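Local coordinates for allophycocyanin beta-18 subunit apoprotein (Chroococcidiopsis thermalis PCC 7203, PDB 6HRK) that binds biliverdin IX alpha and, as an engineered biliprotein derived from an allophycocyanin F subunit, fluoresces in the far red, at residues Glu32-Glu35 against Leu36-Gly40; Arg84-Phe87 against Asn88-Ile92; Thr97-Ser100 against Ile101-Lys105. The protein carries 18 engineered substitutions. All coordinates share one frame; numbering follows the deposited sequence.

Contact 1 of 3, residues Glu32-Glu35 against Leu36-Gly40; sequences EYPE and LVRPG. Engineered in segment 36-40: Arg38 (natural residue Ser).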
loop_
_atom_site.group_PDB
_atom_site.type_symbol
_atom_site.label_atom_id
_atom_site.label_comp_id
_atom_site.label_asym_id
_atom_site.label_seq_id
_atom_site.Cartn_x
_atom_site.Cartn_y
_atom_site.Cartn_z
ATOM N N GLU A 32 -5.989 -14.636 -1.727
ATOM C CA GLU A 32 -5.119 -14.897 -2.878
ATOM C C GLU A 32 -3.764 -15.466 -2.459
ATOM O O GLU A 32 -3.167 -16.244 -3.208
ATOM C CB GLU A 32 -4.930 -13.619 -3.695
ATOM C CG GLU A 32 -6.234 -13.021 -4.209
ATOM C CD GLU A 32 -6.046 -11.666 -4.854
ATOM O OE1 GLU A 32 -5.064 -11.493 -5.599
ATOM O OE2 GLU A 32 -6.884 -10.771 -4.628
ATOM N N TYR A 33 -3.284 -15.070 -1.277
ATOM C CA TYR A 33 -2.058 -15.613 -0.684
ATOM C C TYR A 33 -2.344 -16.179 0.710
ATOM O O TYR A 33 -2.003 -15.553 1.716
ATOM C CB TYR A 33 -0.979 -14.531 -0.614
ATOM C CG TYR A 33 -0.504 -14.075 -1.971
ATOM C CD1 TYR A 33 0.554 -14.716 -2.611
ATOM C CD2 TYR A 33 -1.121 -13.006 -2.625
ATOM C CE1 TYR A 33 0.995 -14.297 -3.861
ATOM C CE2 TYR A 33 -0.689 -12.585 -3.874
ATOM C CZ TYR A 33 0.369 -13.232 -4.485
ATOM O OH TYR A 33 0.799 -12.821 -5.718
ATOM N N PRO A 34 -2.973 -17.374 0.779
ATOM C CA PRO A 34 -3.276 -18.001 2.075
ATOM C C PRO A 34 -2.047 -18.505 2.841
ATOM O O PRO A 34 -2.156 -18.791 4.034
ATOM C CB PRO A 34 -4.201 -19.163 1.696
ATOM C CG PRO A 34 -3.819 -19.502 0.299
ATOM C CD PRO A 34 -3.421 -18.212 -0.351
ATOM N N GLU A 35 -0.903 -18.619 2.161
ATOM C CA GLU A 35 0.384 -18.930 2.803
ATOM C C GLU A 35 0.804 -17.967 3.919
ATOM O O GLU A 35 1.480 -18.383 4.861
ATOM C CB GLU A 35 1.496 -19.035 1.751
ATOM C CG GLU A 35 1.751 -17.757 0.959
ATOM C CD GLU A 35 1.615 -17.967 -0.535
ATOM O OE1 GLU A 35 2.633 -17.859 -1.249
ATOM O OE2 GLU A 35 0.491 -18.254 -0.995
ATOM N N LEU A 36 0.389 -16.704 3.821
ATOM C CA LEU A 36 0.742 -15.680 4.811
ATOM C C LEU A 36 0.163 -15.951 6.205
ATOM O O LEU A 36 0.751 -15.539 7.204
ATOM C CB LEU A 36 0.306 -14.286 4.338
ATOM C CG LEU A 36 0.746 -13.792 2.950
ATOM C CD1 LEU A 36 0.494 -12.295 2.833
ATOM C CD2 LEU A 36 2.201 -14.121 2.645
ATOM N N VAL A 37 -0.980 -16.637 6.260
ATOM C CA VAL A 37 -1.641 -17.011 7.519
ATOM C C VAL A 37 -1.256 -18.440 7.981
ATOM O O VAL A 37 -1.643 -18.859 9.068
ATOM C CB VAL A 37 -3.179 -16.832 7.384
ATOM C CG1 VAL A 37 -3.918 -17.166 8.679
ATOM C CG2 VAL A 37 -3.495 -15.401 6.959
ATOM N N ARG A 38 -0.498 -19.174 7.157
ATOM C CA ARG A 38 0.097 -20.466 7.545
ATOM C C ARG A 38 1.470 -20.247 8.196
ATOM O O ARG A 38 2.041 -19.162 8.062
ATOM C CB ARG A 38 0.309 -21.352 6.315
ATOM C CG ARG A 38 -0.930 -21.688 5.504
ATOM C CD ARG A 38 -0.518 -22.313 4.177
ATOM N NE ARG A 38 -1.623 -22.385 3.218
ATOM C CZ ARG A 38 -1.502 -22.448 1.886
ATOM N NH1 ARG A 38 -0.310 -22.439 1.286
ATOM N NH2 ARG A 38 -2.598 -22.520 1.133
ATOM N N PRO A 39 2.022 -21.283 8.875
ATOM C CA PRO A 39 3.400 -21.198 9.399
ATOM C C PRO A 39 4.450 -20.921 8.313
ATOM O O PRO A 39 4.382 -21.504 7.229
ATOM C CB PRO A 39 3.626 -22.579 10.020
ATOM C CG PRO A 39 2.264 -23.051 10.384
ATOM C CD PRO A 39 1.358 -22.528 9.309
ATOM N N GLY A 40 5.397 -20.033 8.611
ATOM C CA GLY A 40 6.352 -19.529 7.619
ATOM C C GLY A 40 5.952 -18.182 7.033
ATOM O O GLY A 40 6.816 -17.362 6.716
#
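Three backbone bonds in a row, from Leu36 N to Tyr33 O, Val37 N to Pro34 O and Arg38 N to Glu35 O, each span three residues, so the chain winds through a short 3-10 turn, though the first two bonds are weak and only the third, at 3.1 Å, is of ordinary length. Between Pro34 and Arg38 the side chains run alongside one another in the same direction. In Arg38, an engineered residue, CG anti to the carbonyl carbon (chi1 -59°) aims the extended chain back over the turn, and its NH2 comes to 3.4 Å from Pro34 CG. The guanidinium lies flat there, one face covering Glu35 N, 3.8 Å from the plane and near its centre, with Pro34 C toward the rim. Glu35 OE2 stays 4.8 Å from Arg38 NH1, too far for a salt bridge, although the opposite charges may still attract.

The turn is the exit from helix 18-32, Tyr33 being the first residue to leave helical geometry, and it starts the connection to helix 46-69 of this globin-like phycobilisome fold. Tyr33 CB touches Leu36 CG at 4.0 Å, while the phenol ring leads off toward Cys95, Pro96 and Arg99 of helix 94-115. The buried isobutyl group of Leu36 packs against Leu29 and Phe30 of helix 18-32. Between nearest atoms, the side chain of Leu36 is about 4 Å from the bound biliverdin. Glu35 CG holds the crowded position between N and C, and from there it reaches Leu36 CD2 at 4.0 Å.

Contact 2 of 3, residues Arg84-Phe87 against Asn88-Ile92; sequences RDTF and NSLGI. With BLA (biliverdine IX alpha), chain E.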
loop_
_atom_site.group_PDB
_atom_site.type_symbol
_atom_site.label_atom_id
_atom_site.label_comp_id
_atom_site.label_asym_id
_atom_site.label_seq_id
_atom_site.Cartn_x
_atom_site.Cartn_y
_atom_site.Cartn_z
ATOM N N ARG A 84 13.271 -3.509 0.486
ATOM C CA ARG A 84 13.408 -4.653 -0.426
ATOM C C ARG A 84 14.428 -5.673 0.092
ATOM O O ARG A 84 14.134 -6.870 0.163
ATOM C CB ARG A 84 13.808 -4.155 -1.824
ATOM C CG ARG A 84 14.122 -5.234 -2.851
ATOM C CD ARG A 84 14.343 -4.618 -4.222
ATOM N NE ARG A 84 15.529 -3.753 -4.271
ATOM C CZ ARG A 84 15.737 -2.755 -5.138
ATOM N NH1 ARG A 84 14.836 -2.431 -6.069
ATOM N NH2 ARG A 84 16.869 -2.056 -5.067
ATOM N N ASP A 85 15.613 -5.184 0.461
ATOM C CA ASP A 85 16.692 -6.042 0.976
ATOM C C ASP A 85 16.349 -6.632 2.344
ATOM O O ASP A 85 16.665 -7.790 2.620
ATOM C CB ASP A 85 18.016 -5.268 1.070
ATOM C CG ASP A 85 18.526 -4.792 -0.286
ATOM O OD1 ASP A 85 18.472 -5.564 -1.266
ATOM O OD2 ASP A 85 18.995 -3.638 -0.366
ATOM N N THR A 86 15.714 -5.830 3.195
ATOM C CA THR A 86 15.265 -6.280 4.513
ATOM C C THR A 86 14.223 -7.396 4.398
ATOM O O THR A 86 14.324 -8.419 5.071
ATOM C CB THR A 86 14.672 -5.107 5.324
ATOM O OG1 THR A 86 15.609 -4.024 5.363
ATOM C CG2 THR A 86 14.332 -5.533 6.752
ATOM N N PHE A 87 13.235 -7.188 3.532
ATOM C CA PHE A 87 12.138 -8.145 3.332
ATOM C C PHE A 87 12.637 -9.486 2.790
ATOM O O PHE A 87 12.174 -10.544 3.230
ATOM C CB PHE A 87 11.071 -7.555 2.398
ATOM C CG PHE A 87 10.103 -6.607 3.073
ATOM C CD1 PHE A 87 10.489 -5.782 4.138
ATOM C CD2 PHE A 87 8.795 -6.518 2.615
ATOM C CE1 PHE A 87 9.583 -4.915 4.731
ATOM C CE2 PHE A 87 7.890 -5.651 3.206
ATOM C CZ PHE A 87 8.281 -4.848 4.265
ATOM N N ASN A 88 13.574 -9.434 1.842
ATOM C CA ASN A 88 14.270 -10.634 1.348
ATOM C C ASN A 88 15.050 -11.364 2.445
ATOM O O ASN A 88 15.036 -12.596 2.503
ATOM C CB ASN A 88 15.233 -10.281 0.203
ATOM C CG ASN A 88 14.518 -9.950 -1.097
ATOM O OD1 ASN A 88 13.423 -10.441 -1.368
ATOM N ND2 ASN A 88 15.151 -9.121 -1.919
ATOM N N SER A 89 15.730 -10.598 3.299
ATOM C CA SER A 89 16.489 -11.154 4.423
ATOM C C SER A 89 15.584 -11.794 5.475
ATOM O O SER A 89 15.867 -12.895 5.951
ATOM C CB SER A 89 17.345 -10.071 5.086
ATOM O OG SER A 89 18.246 -9.480 4.165
ATOM N N LEU A 90 14.498 -11.103 5.826
ATOM C CA LEU A 90 13.550 -11.582 6.846
ATOM C C LEU A 90 12.477 -12.555 6.329
ATOM O O LEU A 90 11.630 -12.997 7.104
ATOM C CB LEU A 90 12.873 -10.385 7.534
ATOM C CG LEU A 90 13.786 -9.351 8.200
ATOM C CD1 LEU A 90 12.964 -8.188 8.738
ATOM C CD2 LEU A 90 14.619 -9.958 9.316
ATOM N N GLY A 91 12.508 -12.889 5.038
ATOM C CA GLY A 91 11.578 -13.864 4.469
ATOM C C GLY A 91 10.162 -13.347 4.274
ATOM O O GLY A 91 9.210 -14.132 4.275
ATOM N N ILE A 92 10.020 -12.030 4.116
ATOM C CA ILE A 92 8.758 -11.422 3.712
ATOM C C ILE A 92 8.766 -11.433 2.181
ATOM O O ILE A 92 9.613 -10.768 1.579
ATOM C CB ILE A 92 8.614 -9.977 4.239
ATOM C CG1 ILE A 92 8.637 -9.963 5.775
ATOM C CG2 ILE A 92 7.322 -9.344 3.729
ATOM C CD1 ILE A 92 8.917 -8.605 6.383
HETATM C CHA BLA E . 9.340 -6.138 9.768
HETATM N NA BLA E . 8.854 -4.119 8.192
HETATM C C1A BLA E . 9.596 -4.808 9.092
HETATM C C2A BLA E . 10.824 -4.018 9.368
HETATM C C3A BLA E . 10.752 -2.874 8.591
HETATM C C4A BLA E . 9.460 -2.950 7.848
HETATM C CMA BLA E . 11.787 -1.779 8.538
HETATM C CAA BLA E . 11.941 -4.418 10.314
HETATM C CBA BLA E . 12.024 -3.522 11.547
HETATM C CGA BLA E . 10.708 -3.439 12.281
HETATM O O1A BLA E . 9.976 -2.450 12.070
HETATM O O2A BLA E . 10.399 -4.357 13.069
HETATM C CHB BLA E . 8.902 -1.959 6.840
HETATM N NB BLA E . 9.292 0.042 8.424
HETATM C C1B BLA E . 8.914 -0.491 7.228
HETATM C C2B BLA E . 8.504 0.527 6.342
HETATM C C3B BLA E . 8.618 1.764 6.971
HETATM C C4B BLA E . 9.134 1.368 8.297
HETATM C CMB BLA E . 8.013 0.301 4.933
HETATM O OB BLA E . 9.443 2.312 9.395
HETATM C CAB BLA E . 8.293 3.130 6.391
HETATM C CBB BLA E . 8.085 4.188 7.453
HETATM N NC BLA E . 5.389 -6.712 5.541
HETATM C C1C BLA E . 4.672 -6.342 4.481
HETATM C C2C BLA E . 3.626 -7.383 4.221
HETATM C C3C BLA E . 3.457 -7.889 5.644
HETATM C C4C BLA E . 4.888 -7.894 6.209
HETATM C CMC BLA E . 2.352 -6.828 3.596
HETATM O OC BLA E . 4.786 -5.305 3.850
HETATM C CAC BLA E . 2.594 -9.150 5.809
HETATM C CBC BLA E . 3.272 -10.410 5.325
HETATM C CHD BLA E . 4.900 -7.748 7.724
HETATM N ND BLA E . 7.089 -6.698 8.563
HETATM C C1D BLA E . 6.192 -7.724 8.507
HETATM C C2D BLA E . 6.631 -8.790 9.444
HETATM C C3D BLA E . 7.901 -8.299 10.010
HETATM C C4D BLA E . 8.124 -6.962 9.406
HETATM C CMD BLA E . 5.962 -10.108 9.736
HETATM C CAD BLA E . 8.787 -8.996 11.014
HETATM C CBD BLA E . 9.664 -10.045 10.356
HETATM C CGD BLA E . 10.441 -10.735 11.447
HETATM O O1D BLA E . 11.661 -10.494 11.542
HETATM O O2D BLA E . 9.832 -11.512 12.217
#
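Phe87 and Ile92 meet where helix 77-90 gives way to a turn with the 6→1 bond and positive-phi glycine of a Schellman motif, and together they line the biliverdin pocket. Ile92 CD1 sits over the centre of the Phe87 ring, 4.0 Å from the centroid and 12° off the normal, a clear CH-pi contact. Roughly at right angles to that approach, the same methyl reaches the bilin, Ile92 CD1 lying 3.4 Å from ND, while the rim of the Phe87 ring meets the chromophore, CE2 lying 3.2 Å from OC. Leu90 CD2 comes within 3.7 Å of bilin O1D. Replacing Phe87 with alanine is likely to leave Ile92 CD1 without the ring face beneath it and to open a gap beside the bilin carbonyl OC.

Outside this shell, the backbone fixes the pair. Ile92 N binds Phe87 O at 2.8 Å, a closure from residue i+5 back to i in which Gly91 takes a positive phi (75°); it brings the Ile92 side chain back over the ring. Phe87 also packs on Leu94 and Thr97 of helix 94-115, and Arg54 and Asp55 hydrogen-bond the bilin.

Next along the helix, Thr86 and Leu90 run alongside each other, Thr86 CG2 3.6 Å from Leu90 CD1, while Thr86 OG1 bonds back to Gly82 O. Asp85 O takes two donors from one residue, Ser89 N at 3.0 Å and Ser89 OG at 2.8 Å, arriving from opposite faces of the carbonyl plane.

Contact 3 of 3, residues Thr97-Ser100 against Ile101-Lys105; sequences TARS and IQLMK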
loop_
_atom_site.group_PDB
_atom_site.type_symbol
_atom_site.label_atom_id
_atom_site.label_comp_id
_atom_site.label_asym_id
_atom_site.label_seq_id
_atom_site.Cartn_x
_atom_site.Cartn_y
_atom_site.Cartn_z
ATOM N N THR A 97 3.640 -8.467 -1.009
ATOM C CA THR A 97 3.834 -7.078 -0.561
ATOM C C THR A 97 3.425 -6.088 -1.651
ATOM O O THR A 97 2.786 -5.071 -1.367
ATOM C CB THR A 97 5.305 -6.807 -0.166
ATOM O OG1 THR A 97 5.743 -7.793 0.779
ATOM C CG2 THR A 97 5.471 -5.417 0.446
ATOM N N ALA A 98 3.803 -6.391 -2.892
ATOM C CA ALA A 98 3.412 -5.582 -4.044
ATOM C C ALA A 98 1.901 -5.621 -4.254
ATOM O O ALA A 98 1.280 -4.575 -4.448
ATOM C CB ALA A 98 4.139 -6.048 -5.300
ATOM N N ARG A 99 1.319 -6.822 -4.203
ATOM C CA ARG A 99 -0.138 -7.001 -4.329
ATOM C C ARG A 99 -0.895 -6.176 -3.296
ATOM O O ARG A 99 -1.842 -5.482 -3.648
ATOM C CB ARG A 99 -0.529 -8.480 -4.194
ATOM C CG ARG A 99 -2.032 -8.766 -4.104
ATOM C CD ARG A 99 -2.651 -9.287 -5.390
ATOM N NE ARG A 99 -2.947 -8.247 -6.382
ATOM C CZ ARG A 99 -4.151 -7.965 -6.901
ATOM N NH1 ARG A 99 -5.252 -8.636 -6.553
ATOM N NH2 ARG A 99 -4.260 -6.989 -7.801
ATOM N N SER A 100 -0.481 -6.261 -2.033
ATOM C CA SER A 100 -1.158 -5.543 -0.940
ATOM C C SER A 100 -1.260 -4.039 -1.205
ATOM O O SER A 100 -2.294 -3.428 -0.929
ATOM C CB SER A 100 -0.458 -5.803 0.399
ATOM O OG SER A 100 0.892 -5.376 0.377
ATOM N N ILE A 101 -0.192 -3.463 -1.757
ATOM C CA ILE A 101 -0.167 -2.054 -2.164
ATOM C C ILE A 101 -1.123 -1.829 -3.342
ATOM O O ILE A 101 -1.934 -0.905 -3.316
ATOM C CB ILE A 101 1.275 -1.594 -2.506
ATOM C CG1 ILE A 101 2.140 -1.597 -1.238
ATOM C CG2 ILE A 101 1.291 -0.200 -3.129
ATOM C CD1 ILE A 101 3.627 -1.699 -1.506
ATOM N N GLN A 102 -1.037 -2.689 -4.354
ATOM C CA GLN A 102 -1.907 -2.588 -5.531
ATOM C C GLN A 102 -3.386 -2.850 -5.205
ATOM O O GLN A 102 -4.270 -2.325 -5.883
ATOM C CB GLN A 102 -1.434 -3.535 -6.646
ATOM C CG GLN A 102 -0.042 -3.246 -7.210
ATOM C CD GLN A 102 -0.006 -2.077 -8.180
ATOM O OE1 GLN A 102 -0.786 -1.131 -8.067
ATOM N NE2 GLN A 102 0.915 -2.133 -9.138
ATOM N N LEU A 103 -3.647 -3.664 -4.181
ATOM C CA LEU A 103 -5.002 -3.857 -3.654
ATOM C C LEU A 103 -5.498 -2.582 -2.989
ATOM O O LEU A 103 -6.618 -2.142 -3.253
ATOM C CB LEU A 103 -5.051 -5.011 -2.643
ATOM C CG LEU A 103 -4.993 -6.432 -3.211
ATOM C CD1 LEU A 103 -4.658 -7.426 -2.110
ATOM C CD2 LEU A 103 -6.302 -6.808 -3.893
ATOM N N MET A 104 -4.657 -2.000 -2.129
ATOM C CA MET A 104 -4.956 -0.720 -1.467
ATOM C C MET A 104 -5.192 0.415 -2.466
ATOM O O MET A 104 -6.003 1.299 -2.198
ATOM C CB MET A 104 -3.855 -0.335 -0.464
ATOM C CG MET A 104 -3.934 -1.087 0.859
ATOM S SD MET A 104 -2.793 -0.498 2.131
ATOM C CE MET A 104 -1.212 -0.769 1.335
ATOM N N LYS A 105 -4.496 0.388 -3.605
ATOM C CA LYS A 105 -4.805 1.296 -4.722
ATOM C C LYS A 105 -6.257 1.107 -5.166
ATOM O O LYS A 105 -7.011 2.074 -5.254
ATOM C CB LYS A 105 -3.866 1.058 -5.913
ATOM C CG LYS A 105 -4.100 1.985 -7.102
ATOM C CD LYS A 105 -3.068 1.784 -8.200
ATOM C CE LYS A 105 -3.331 0.531 -9.017
ATOM N NZ LYS A 105 -2.308 0.357 -10.087
#
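Arg99 and Leu103 lie one turn apart on helix 94-115, a central alpha-helix of the globin-like fold, and their side chains are set nearly perpendicular. The apolar contact comes first: Arg99 CG rests 3.6 Å from Leu103 CD1, and the guanidinium passes with Leu103 CG above one face, toward the rim. This follows from the bends of the arginine chain at chi2 and chi3, which lay it forward over Leu103. Met104, bent at chi3, turns its CE back to 3.7 Å from Ser100 O and goes on to pack against Met56 and Leu60.

The backbone bonds are of the ordinary i to i+4 kind. Gln102 N to Ala98 O is straight (166° at the hydrogen), whereas Ile101 N to Thr97 O is long and weak.

Among polar side chains, Arg99 has its charge met by Glu32, in a salt bridge from NH1. Thr97 and Ser100 both touch the bilin, and Thr97 OG1 bonds to Pro93 O. Farther along, Lys105 NZ and Gln102 NE2 both reach Asp128 OD1, and Lys105 NZ also gives a bond to Gln102 OE1 at 2.9 Å. Ser100 OG, tucked between its own N and C (chi1 60°), donates to Thr97 O from above the carbonyl plane, 2.6 Å away.

In the fold
From the N terminus, contact 1 turns the chain out of helix 18-32, contact 2 ends helix 77-90, and contact 3 runs along helix 94-115. Each is a local turn closed before the next opens, so none nests in or crosses another, and no long loop is closed. Contacts 1 and 3 meet through the Glu32 to Arg99 salt bridge, with Tyr33 packed beside it, joining helix 18-32 to helix 94-115. Contacts 2 and 3 touch at Thr97, against Phe87 and Ile92, which joins helix 77-90 and the turn after it to helix 94-115. Contacts 1 and 2 do not touch, their nearest atoms about 5 Å apart, yet all three approach the same bilin.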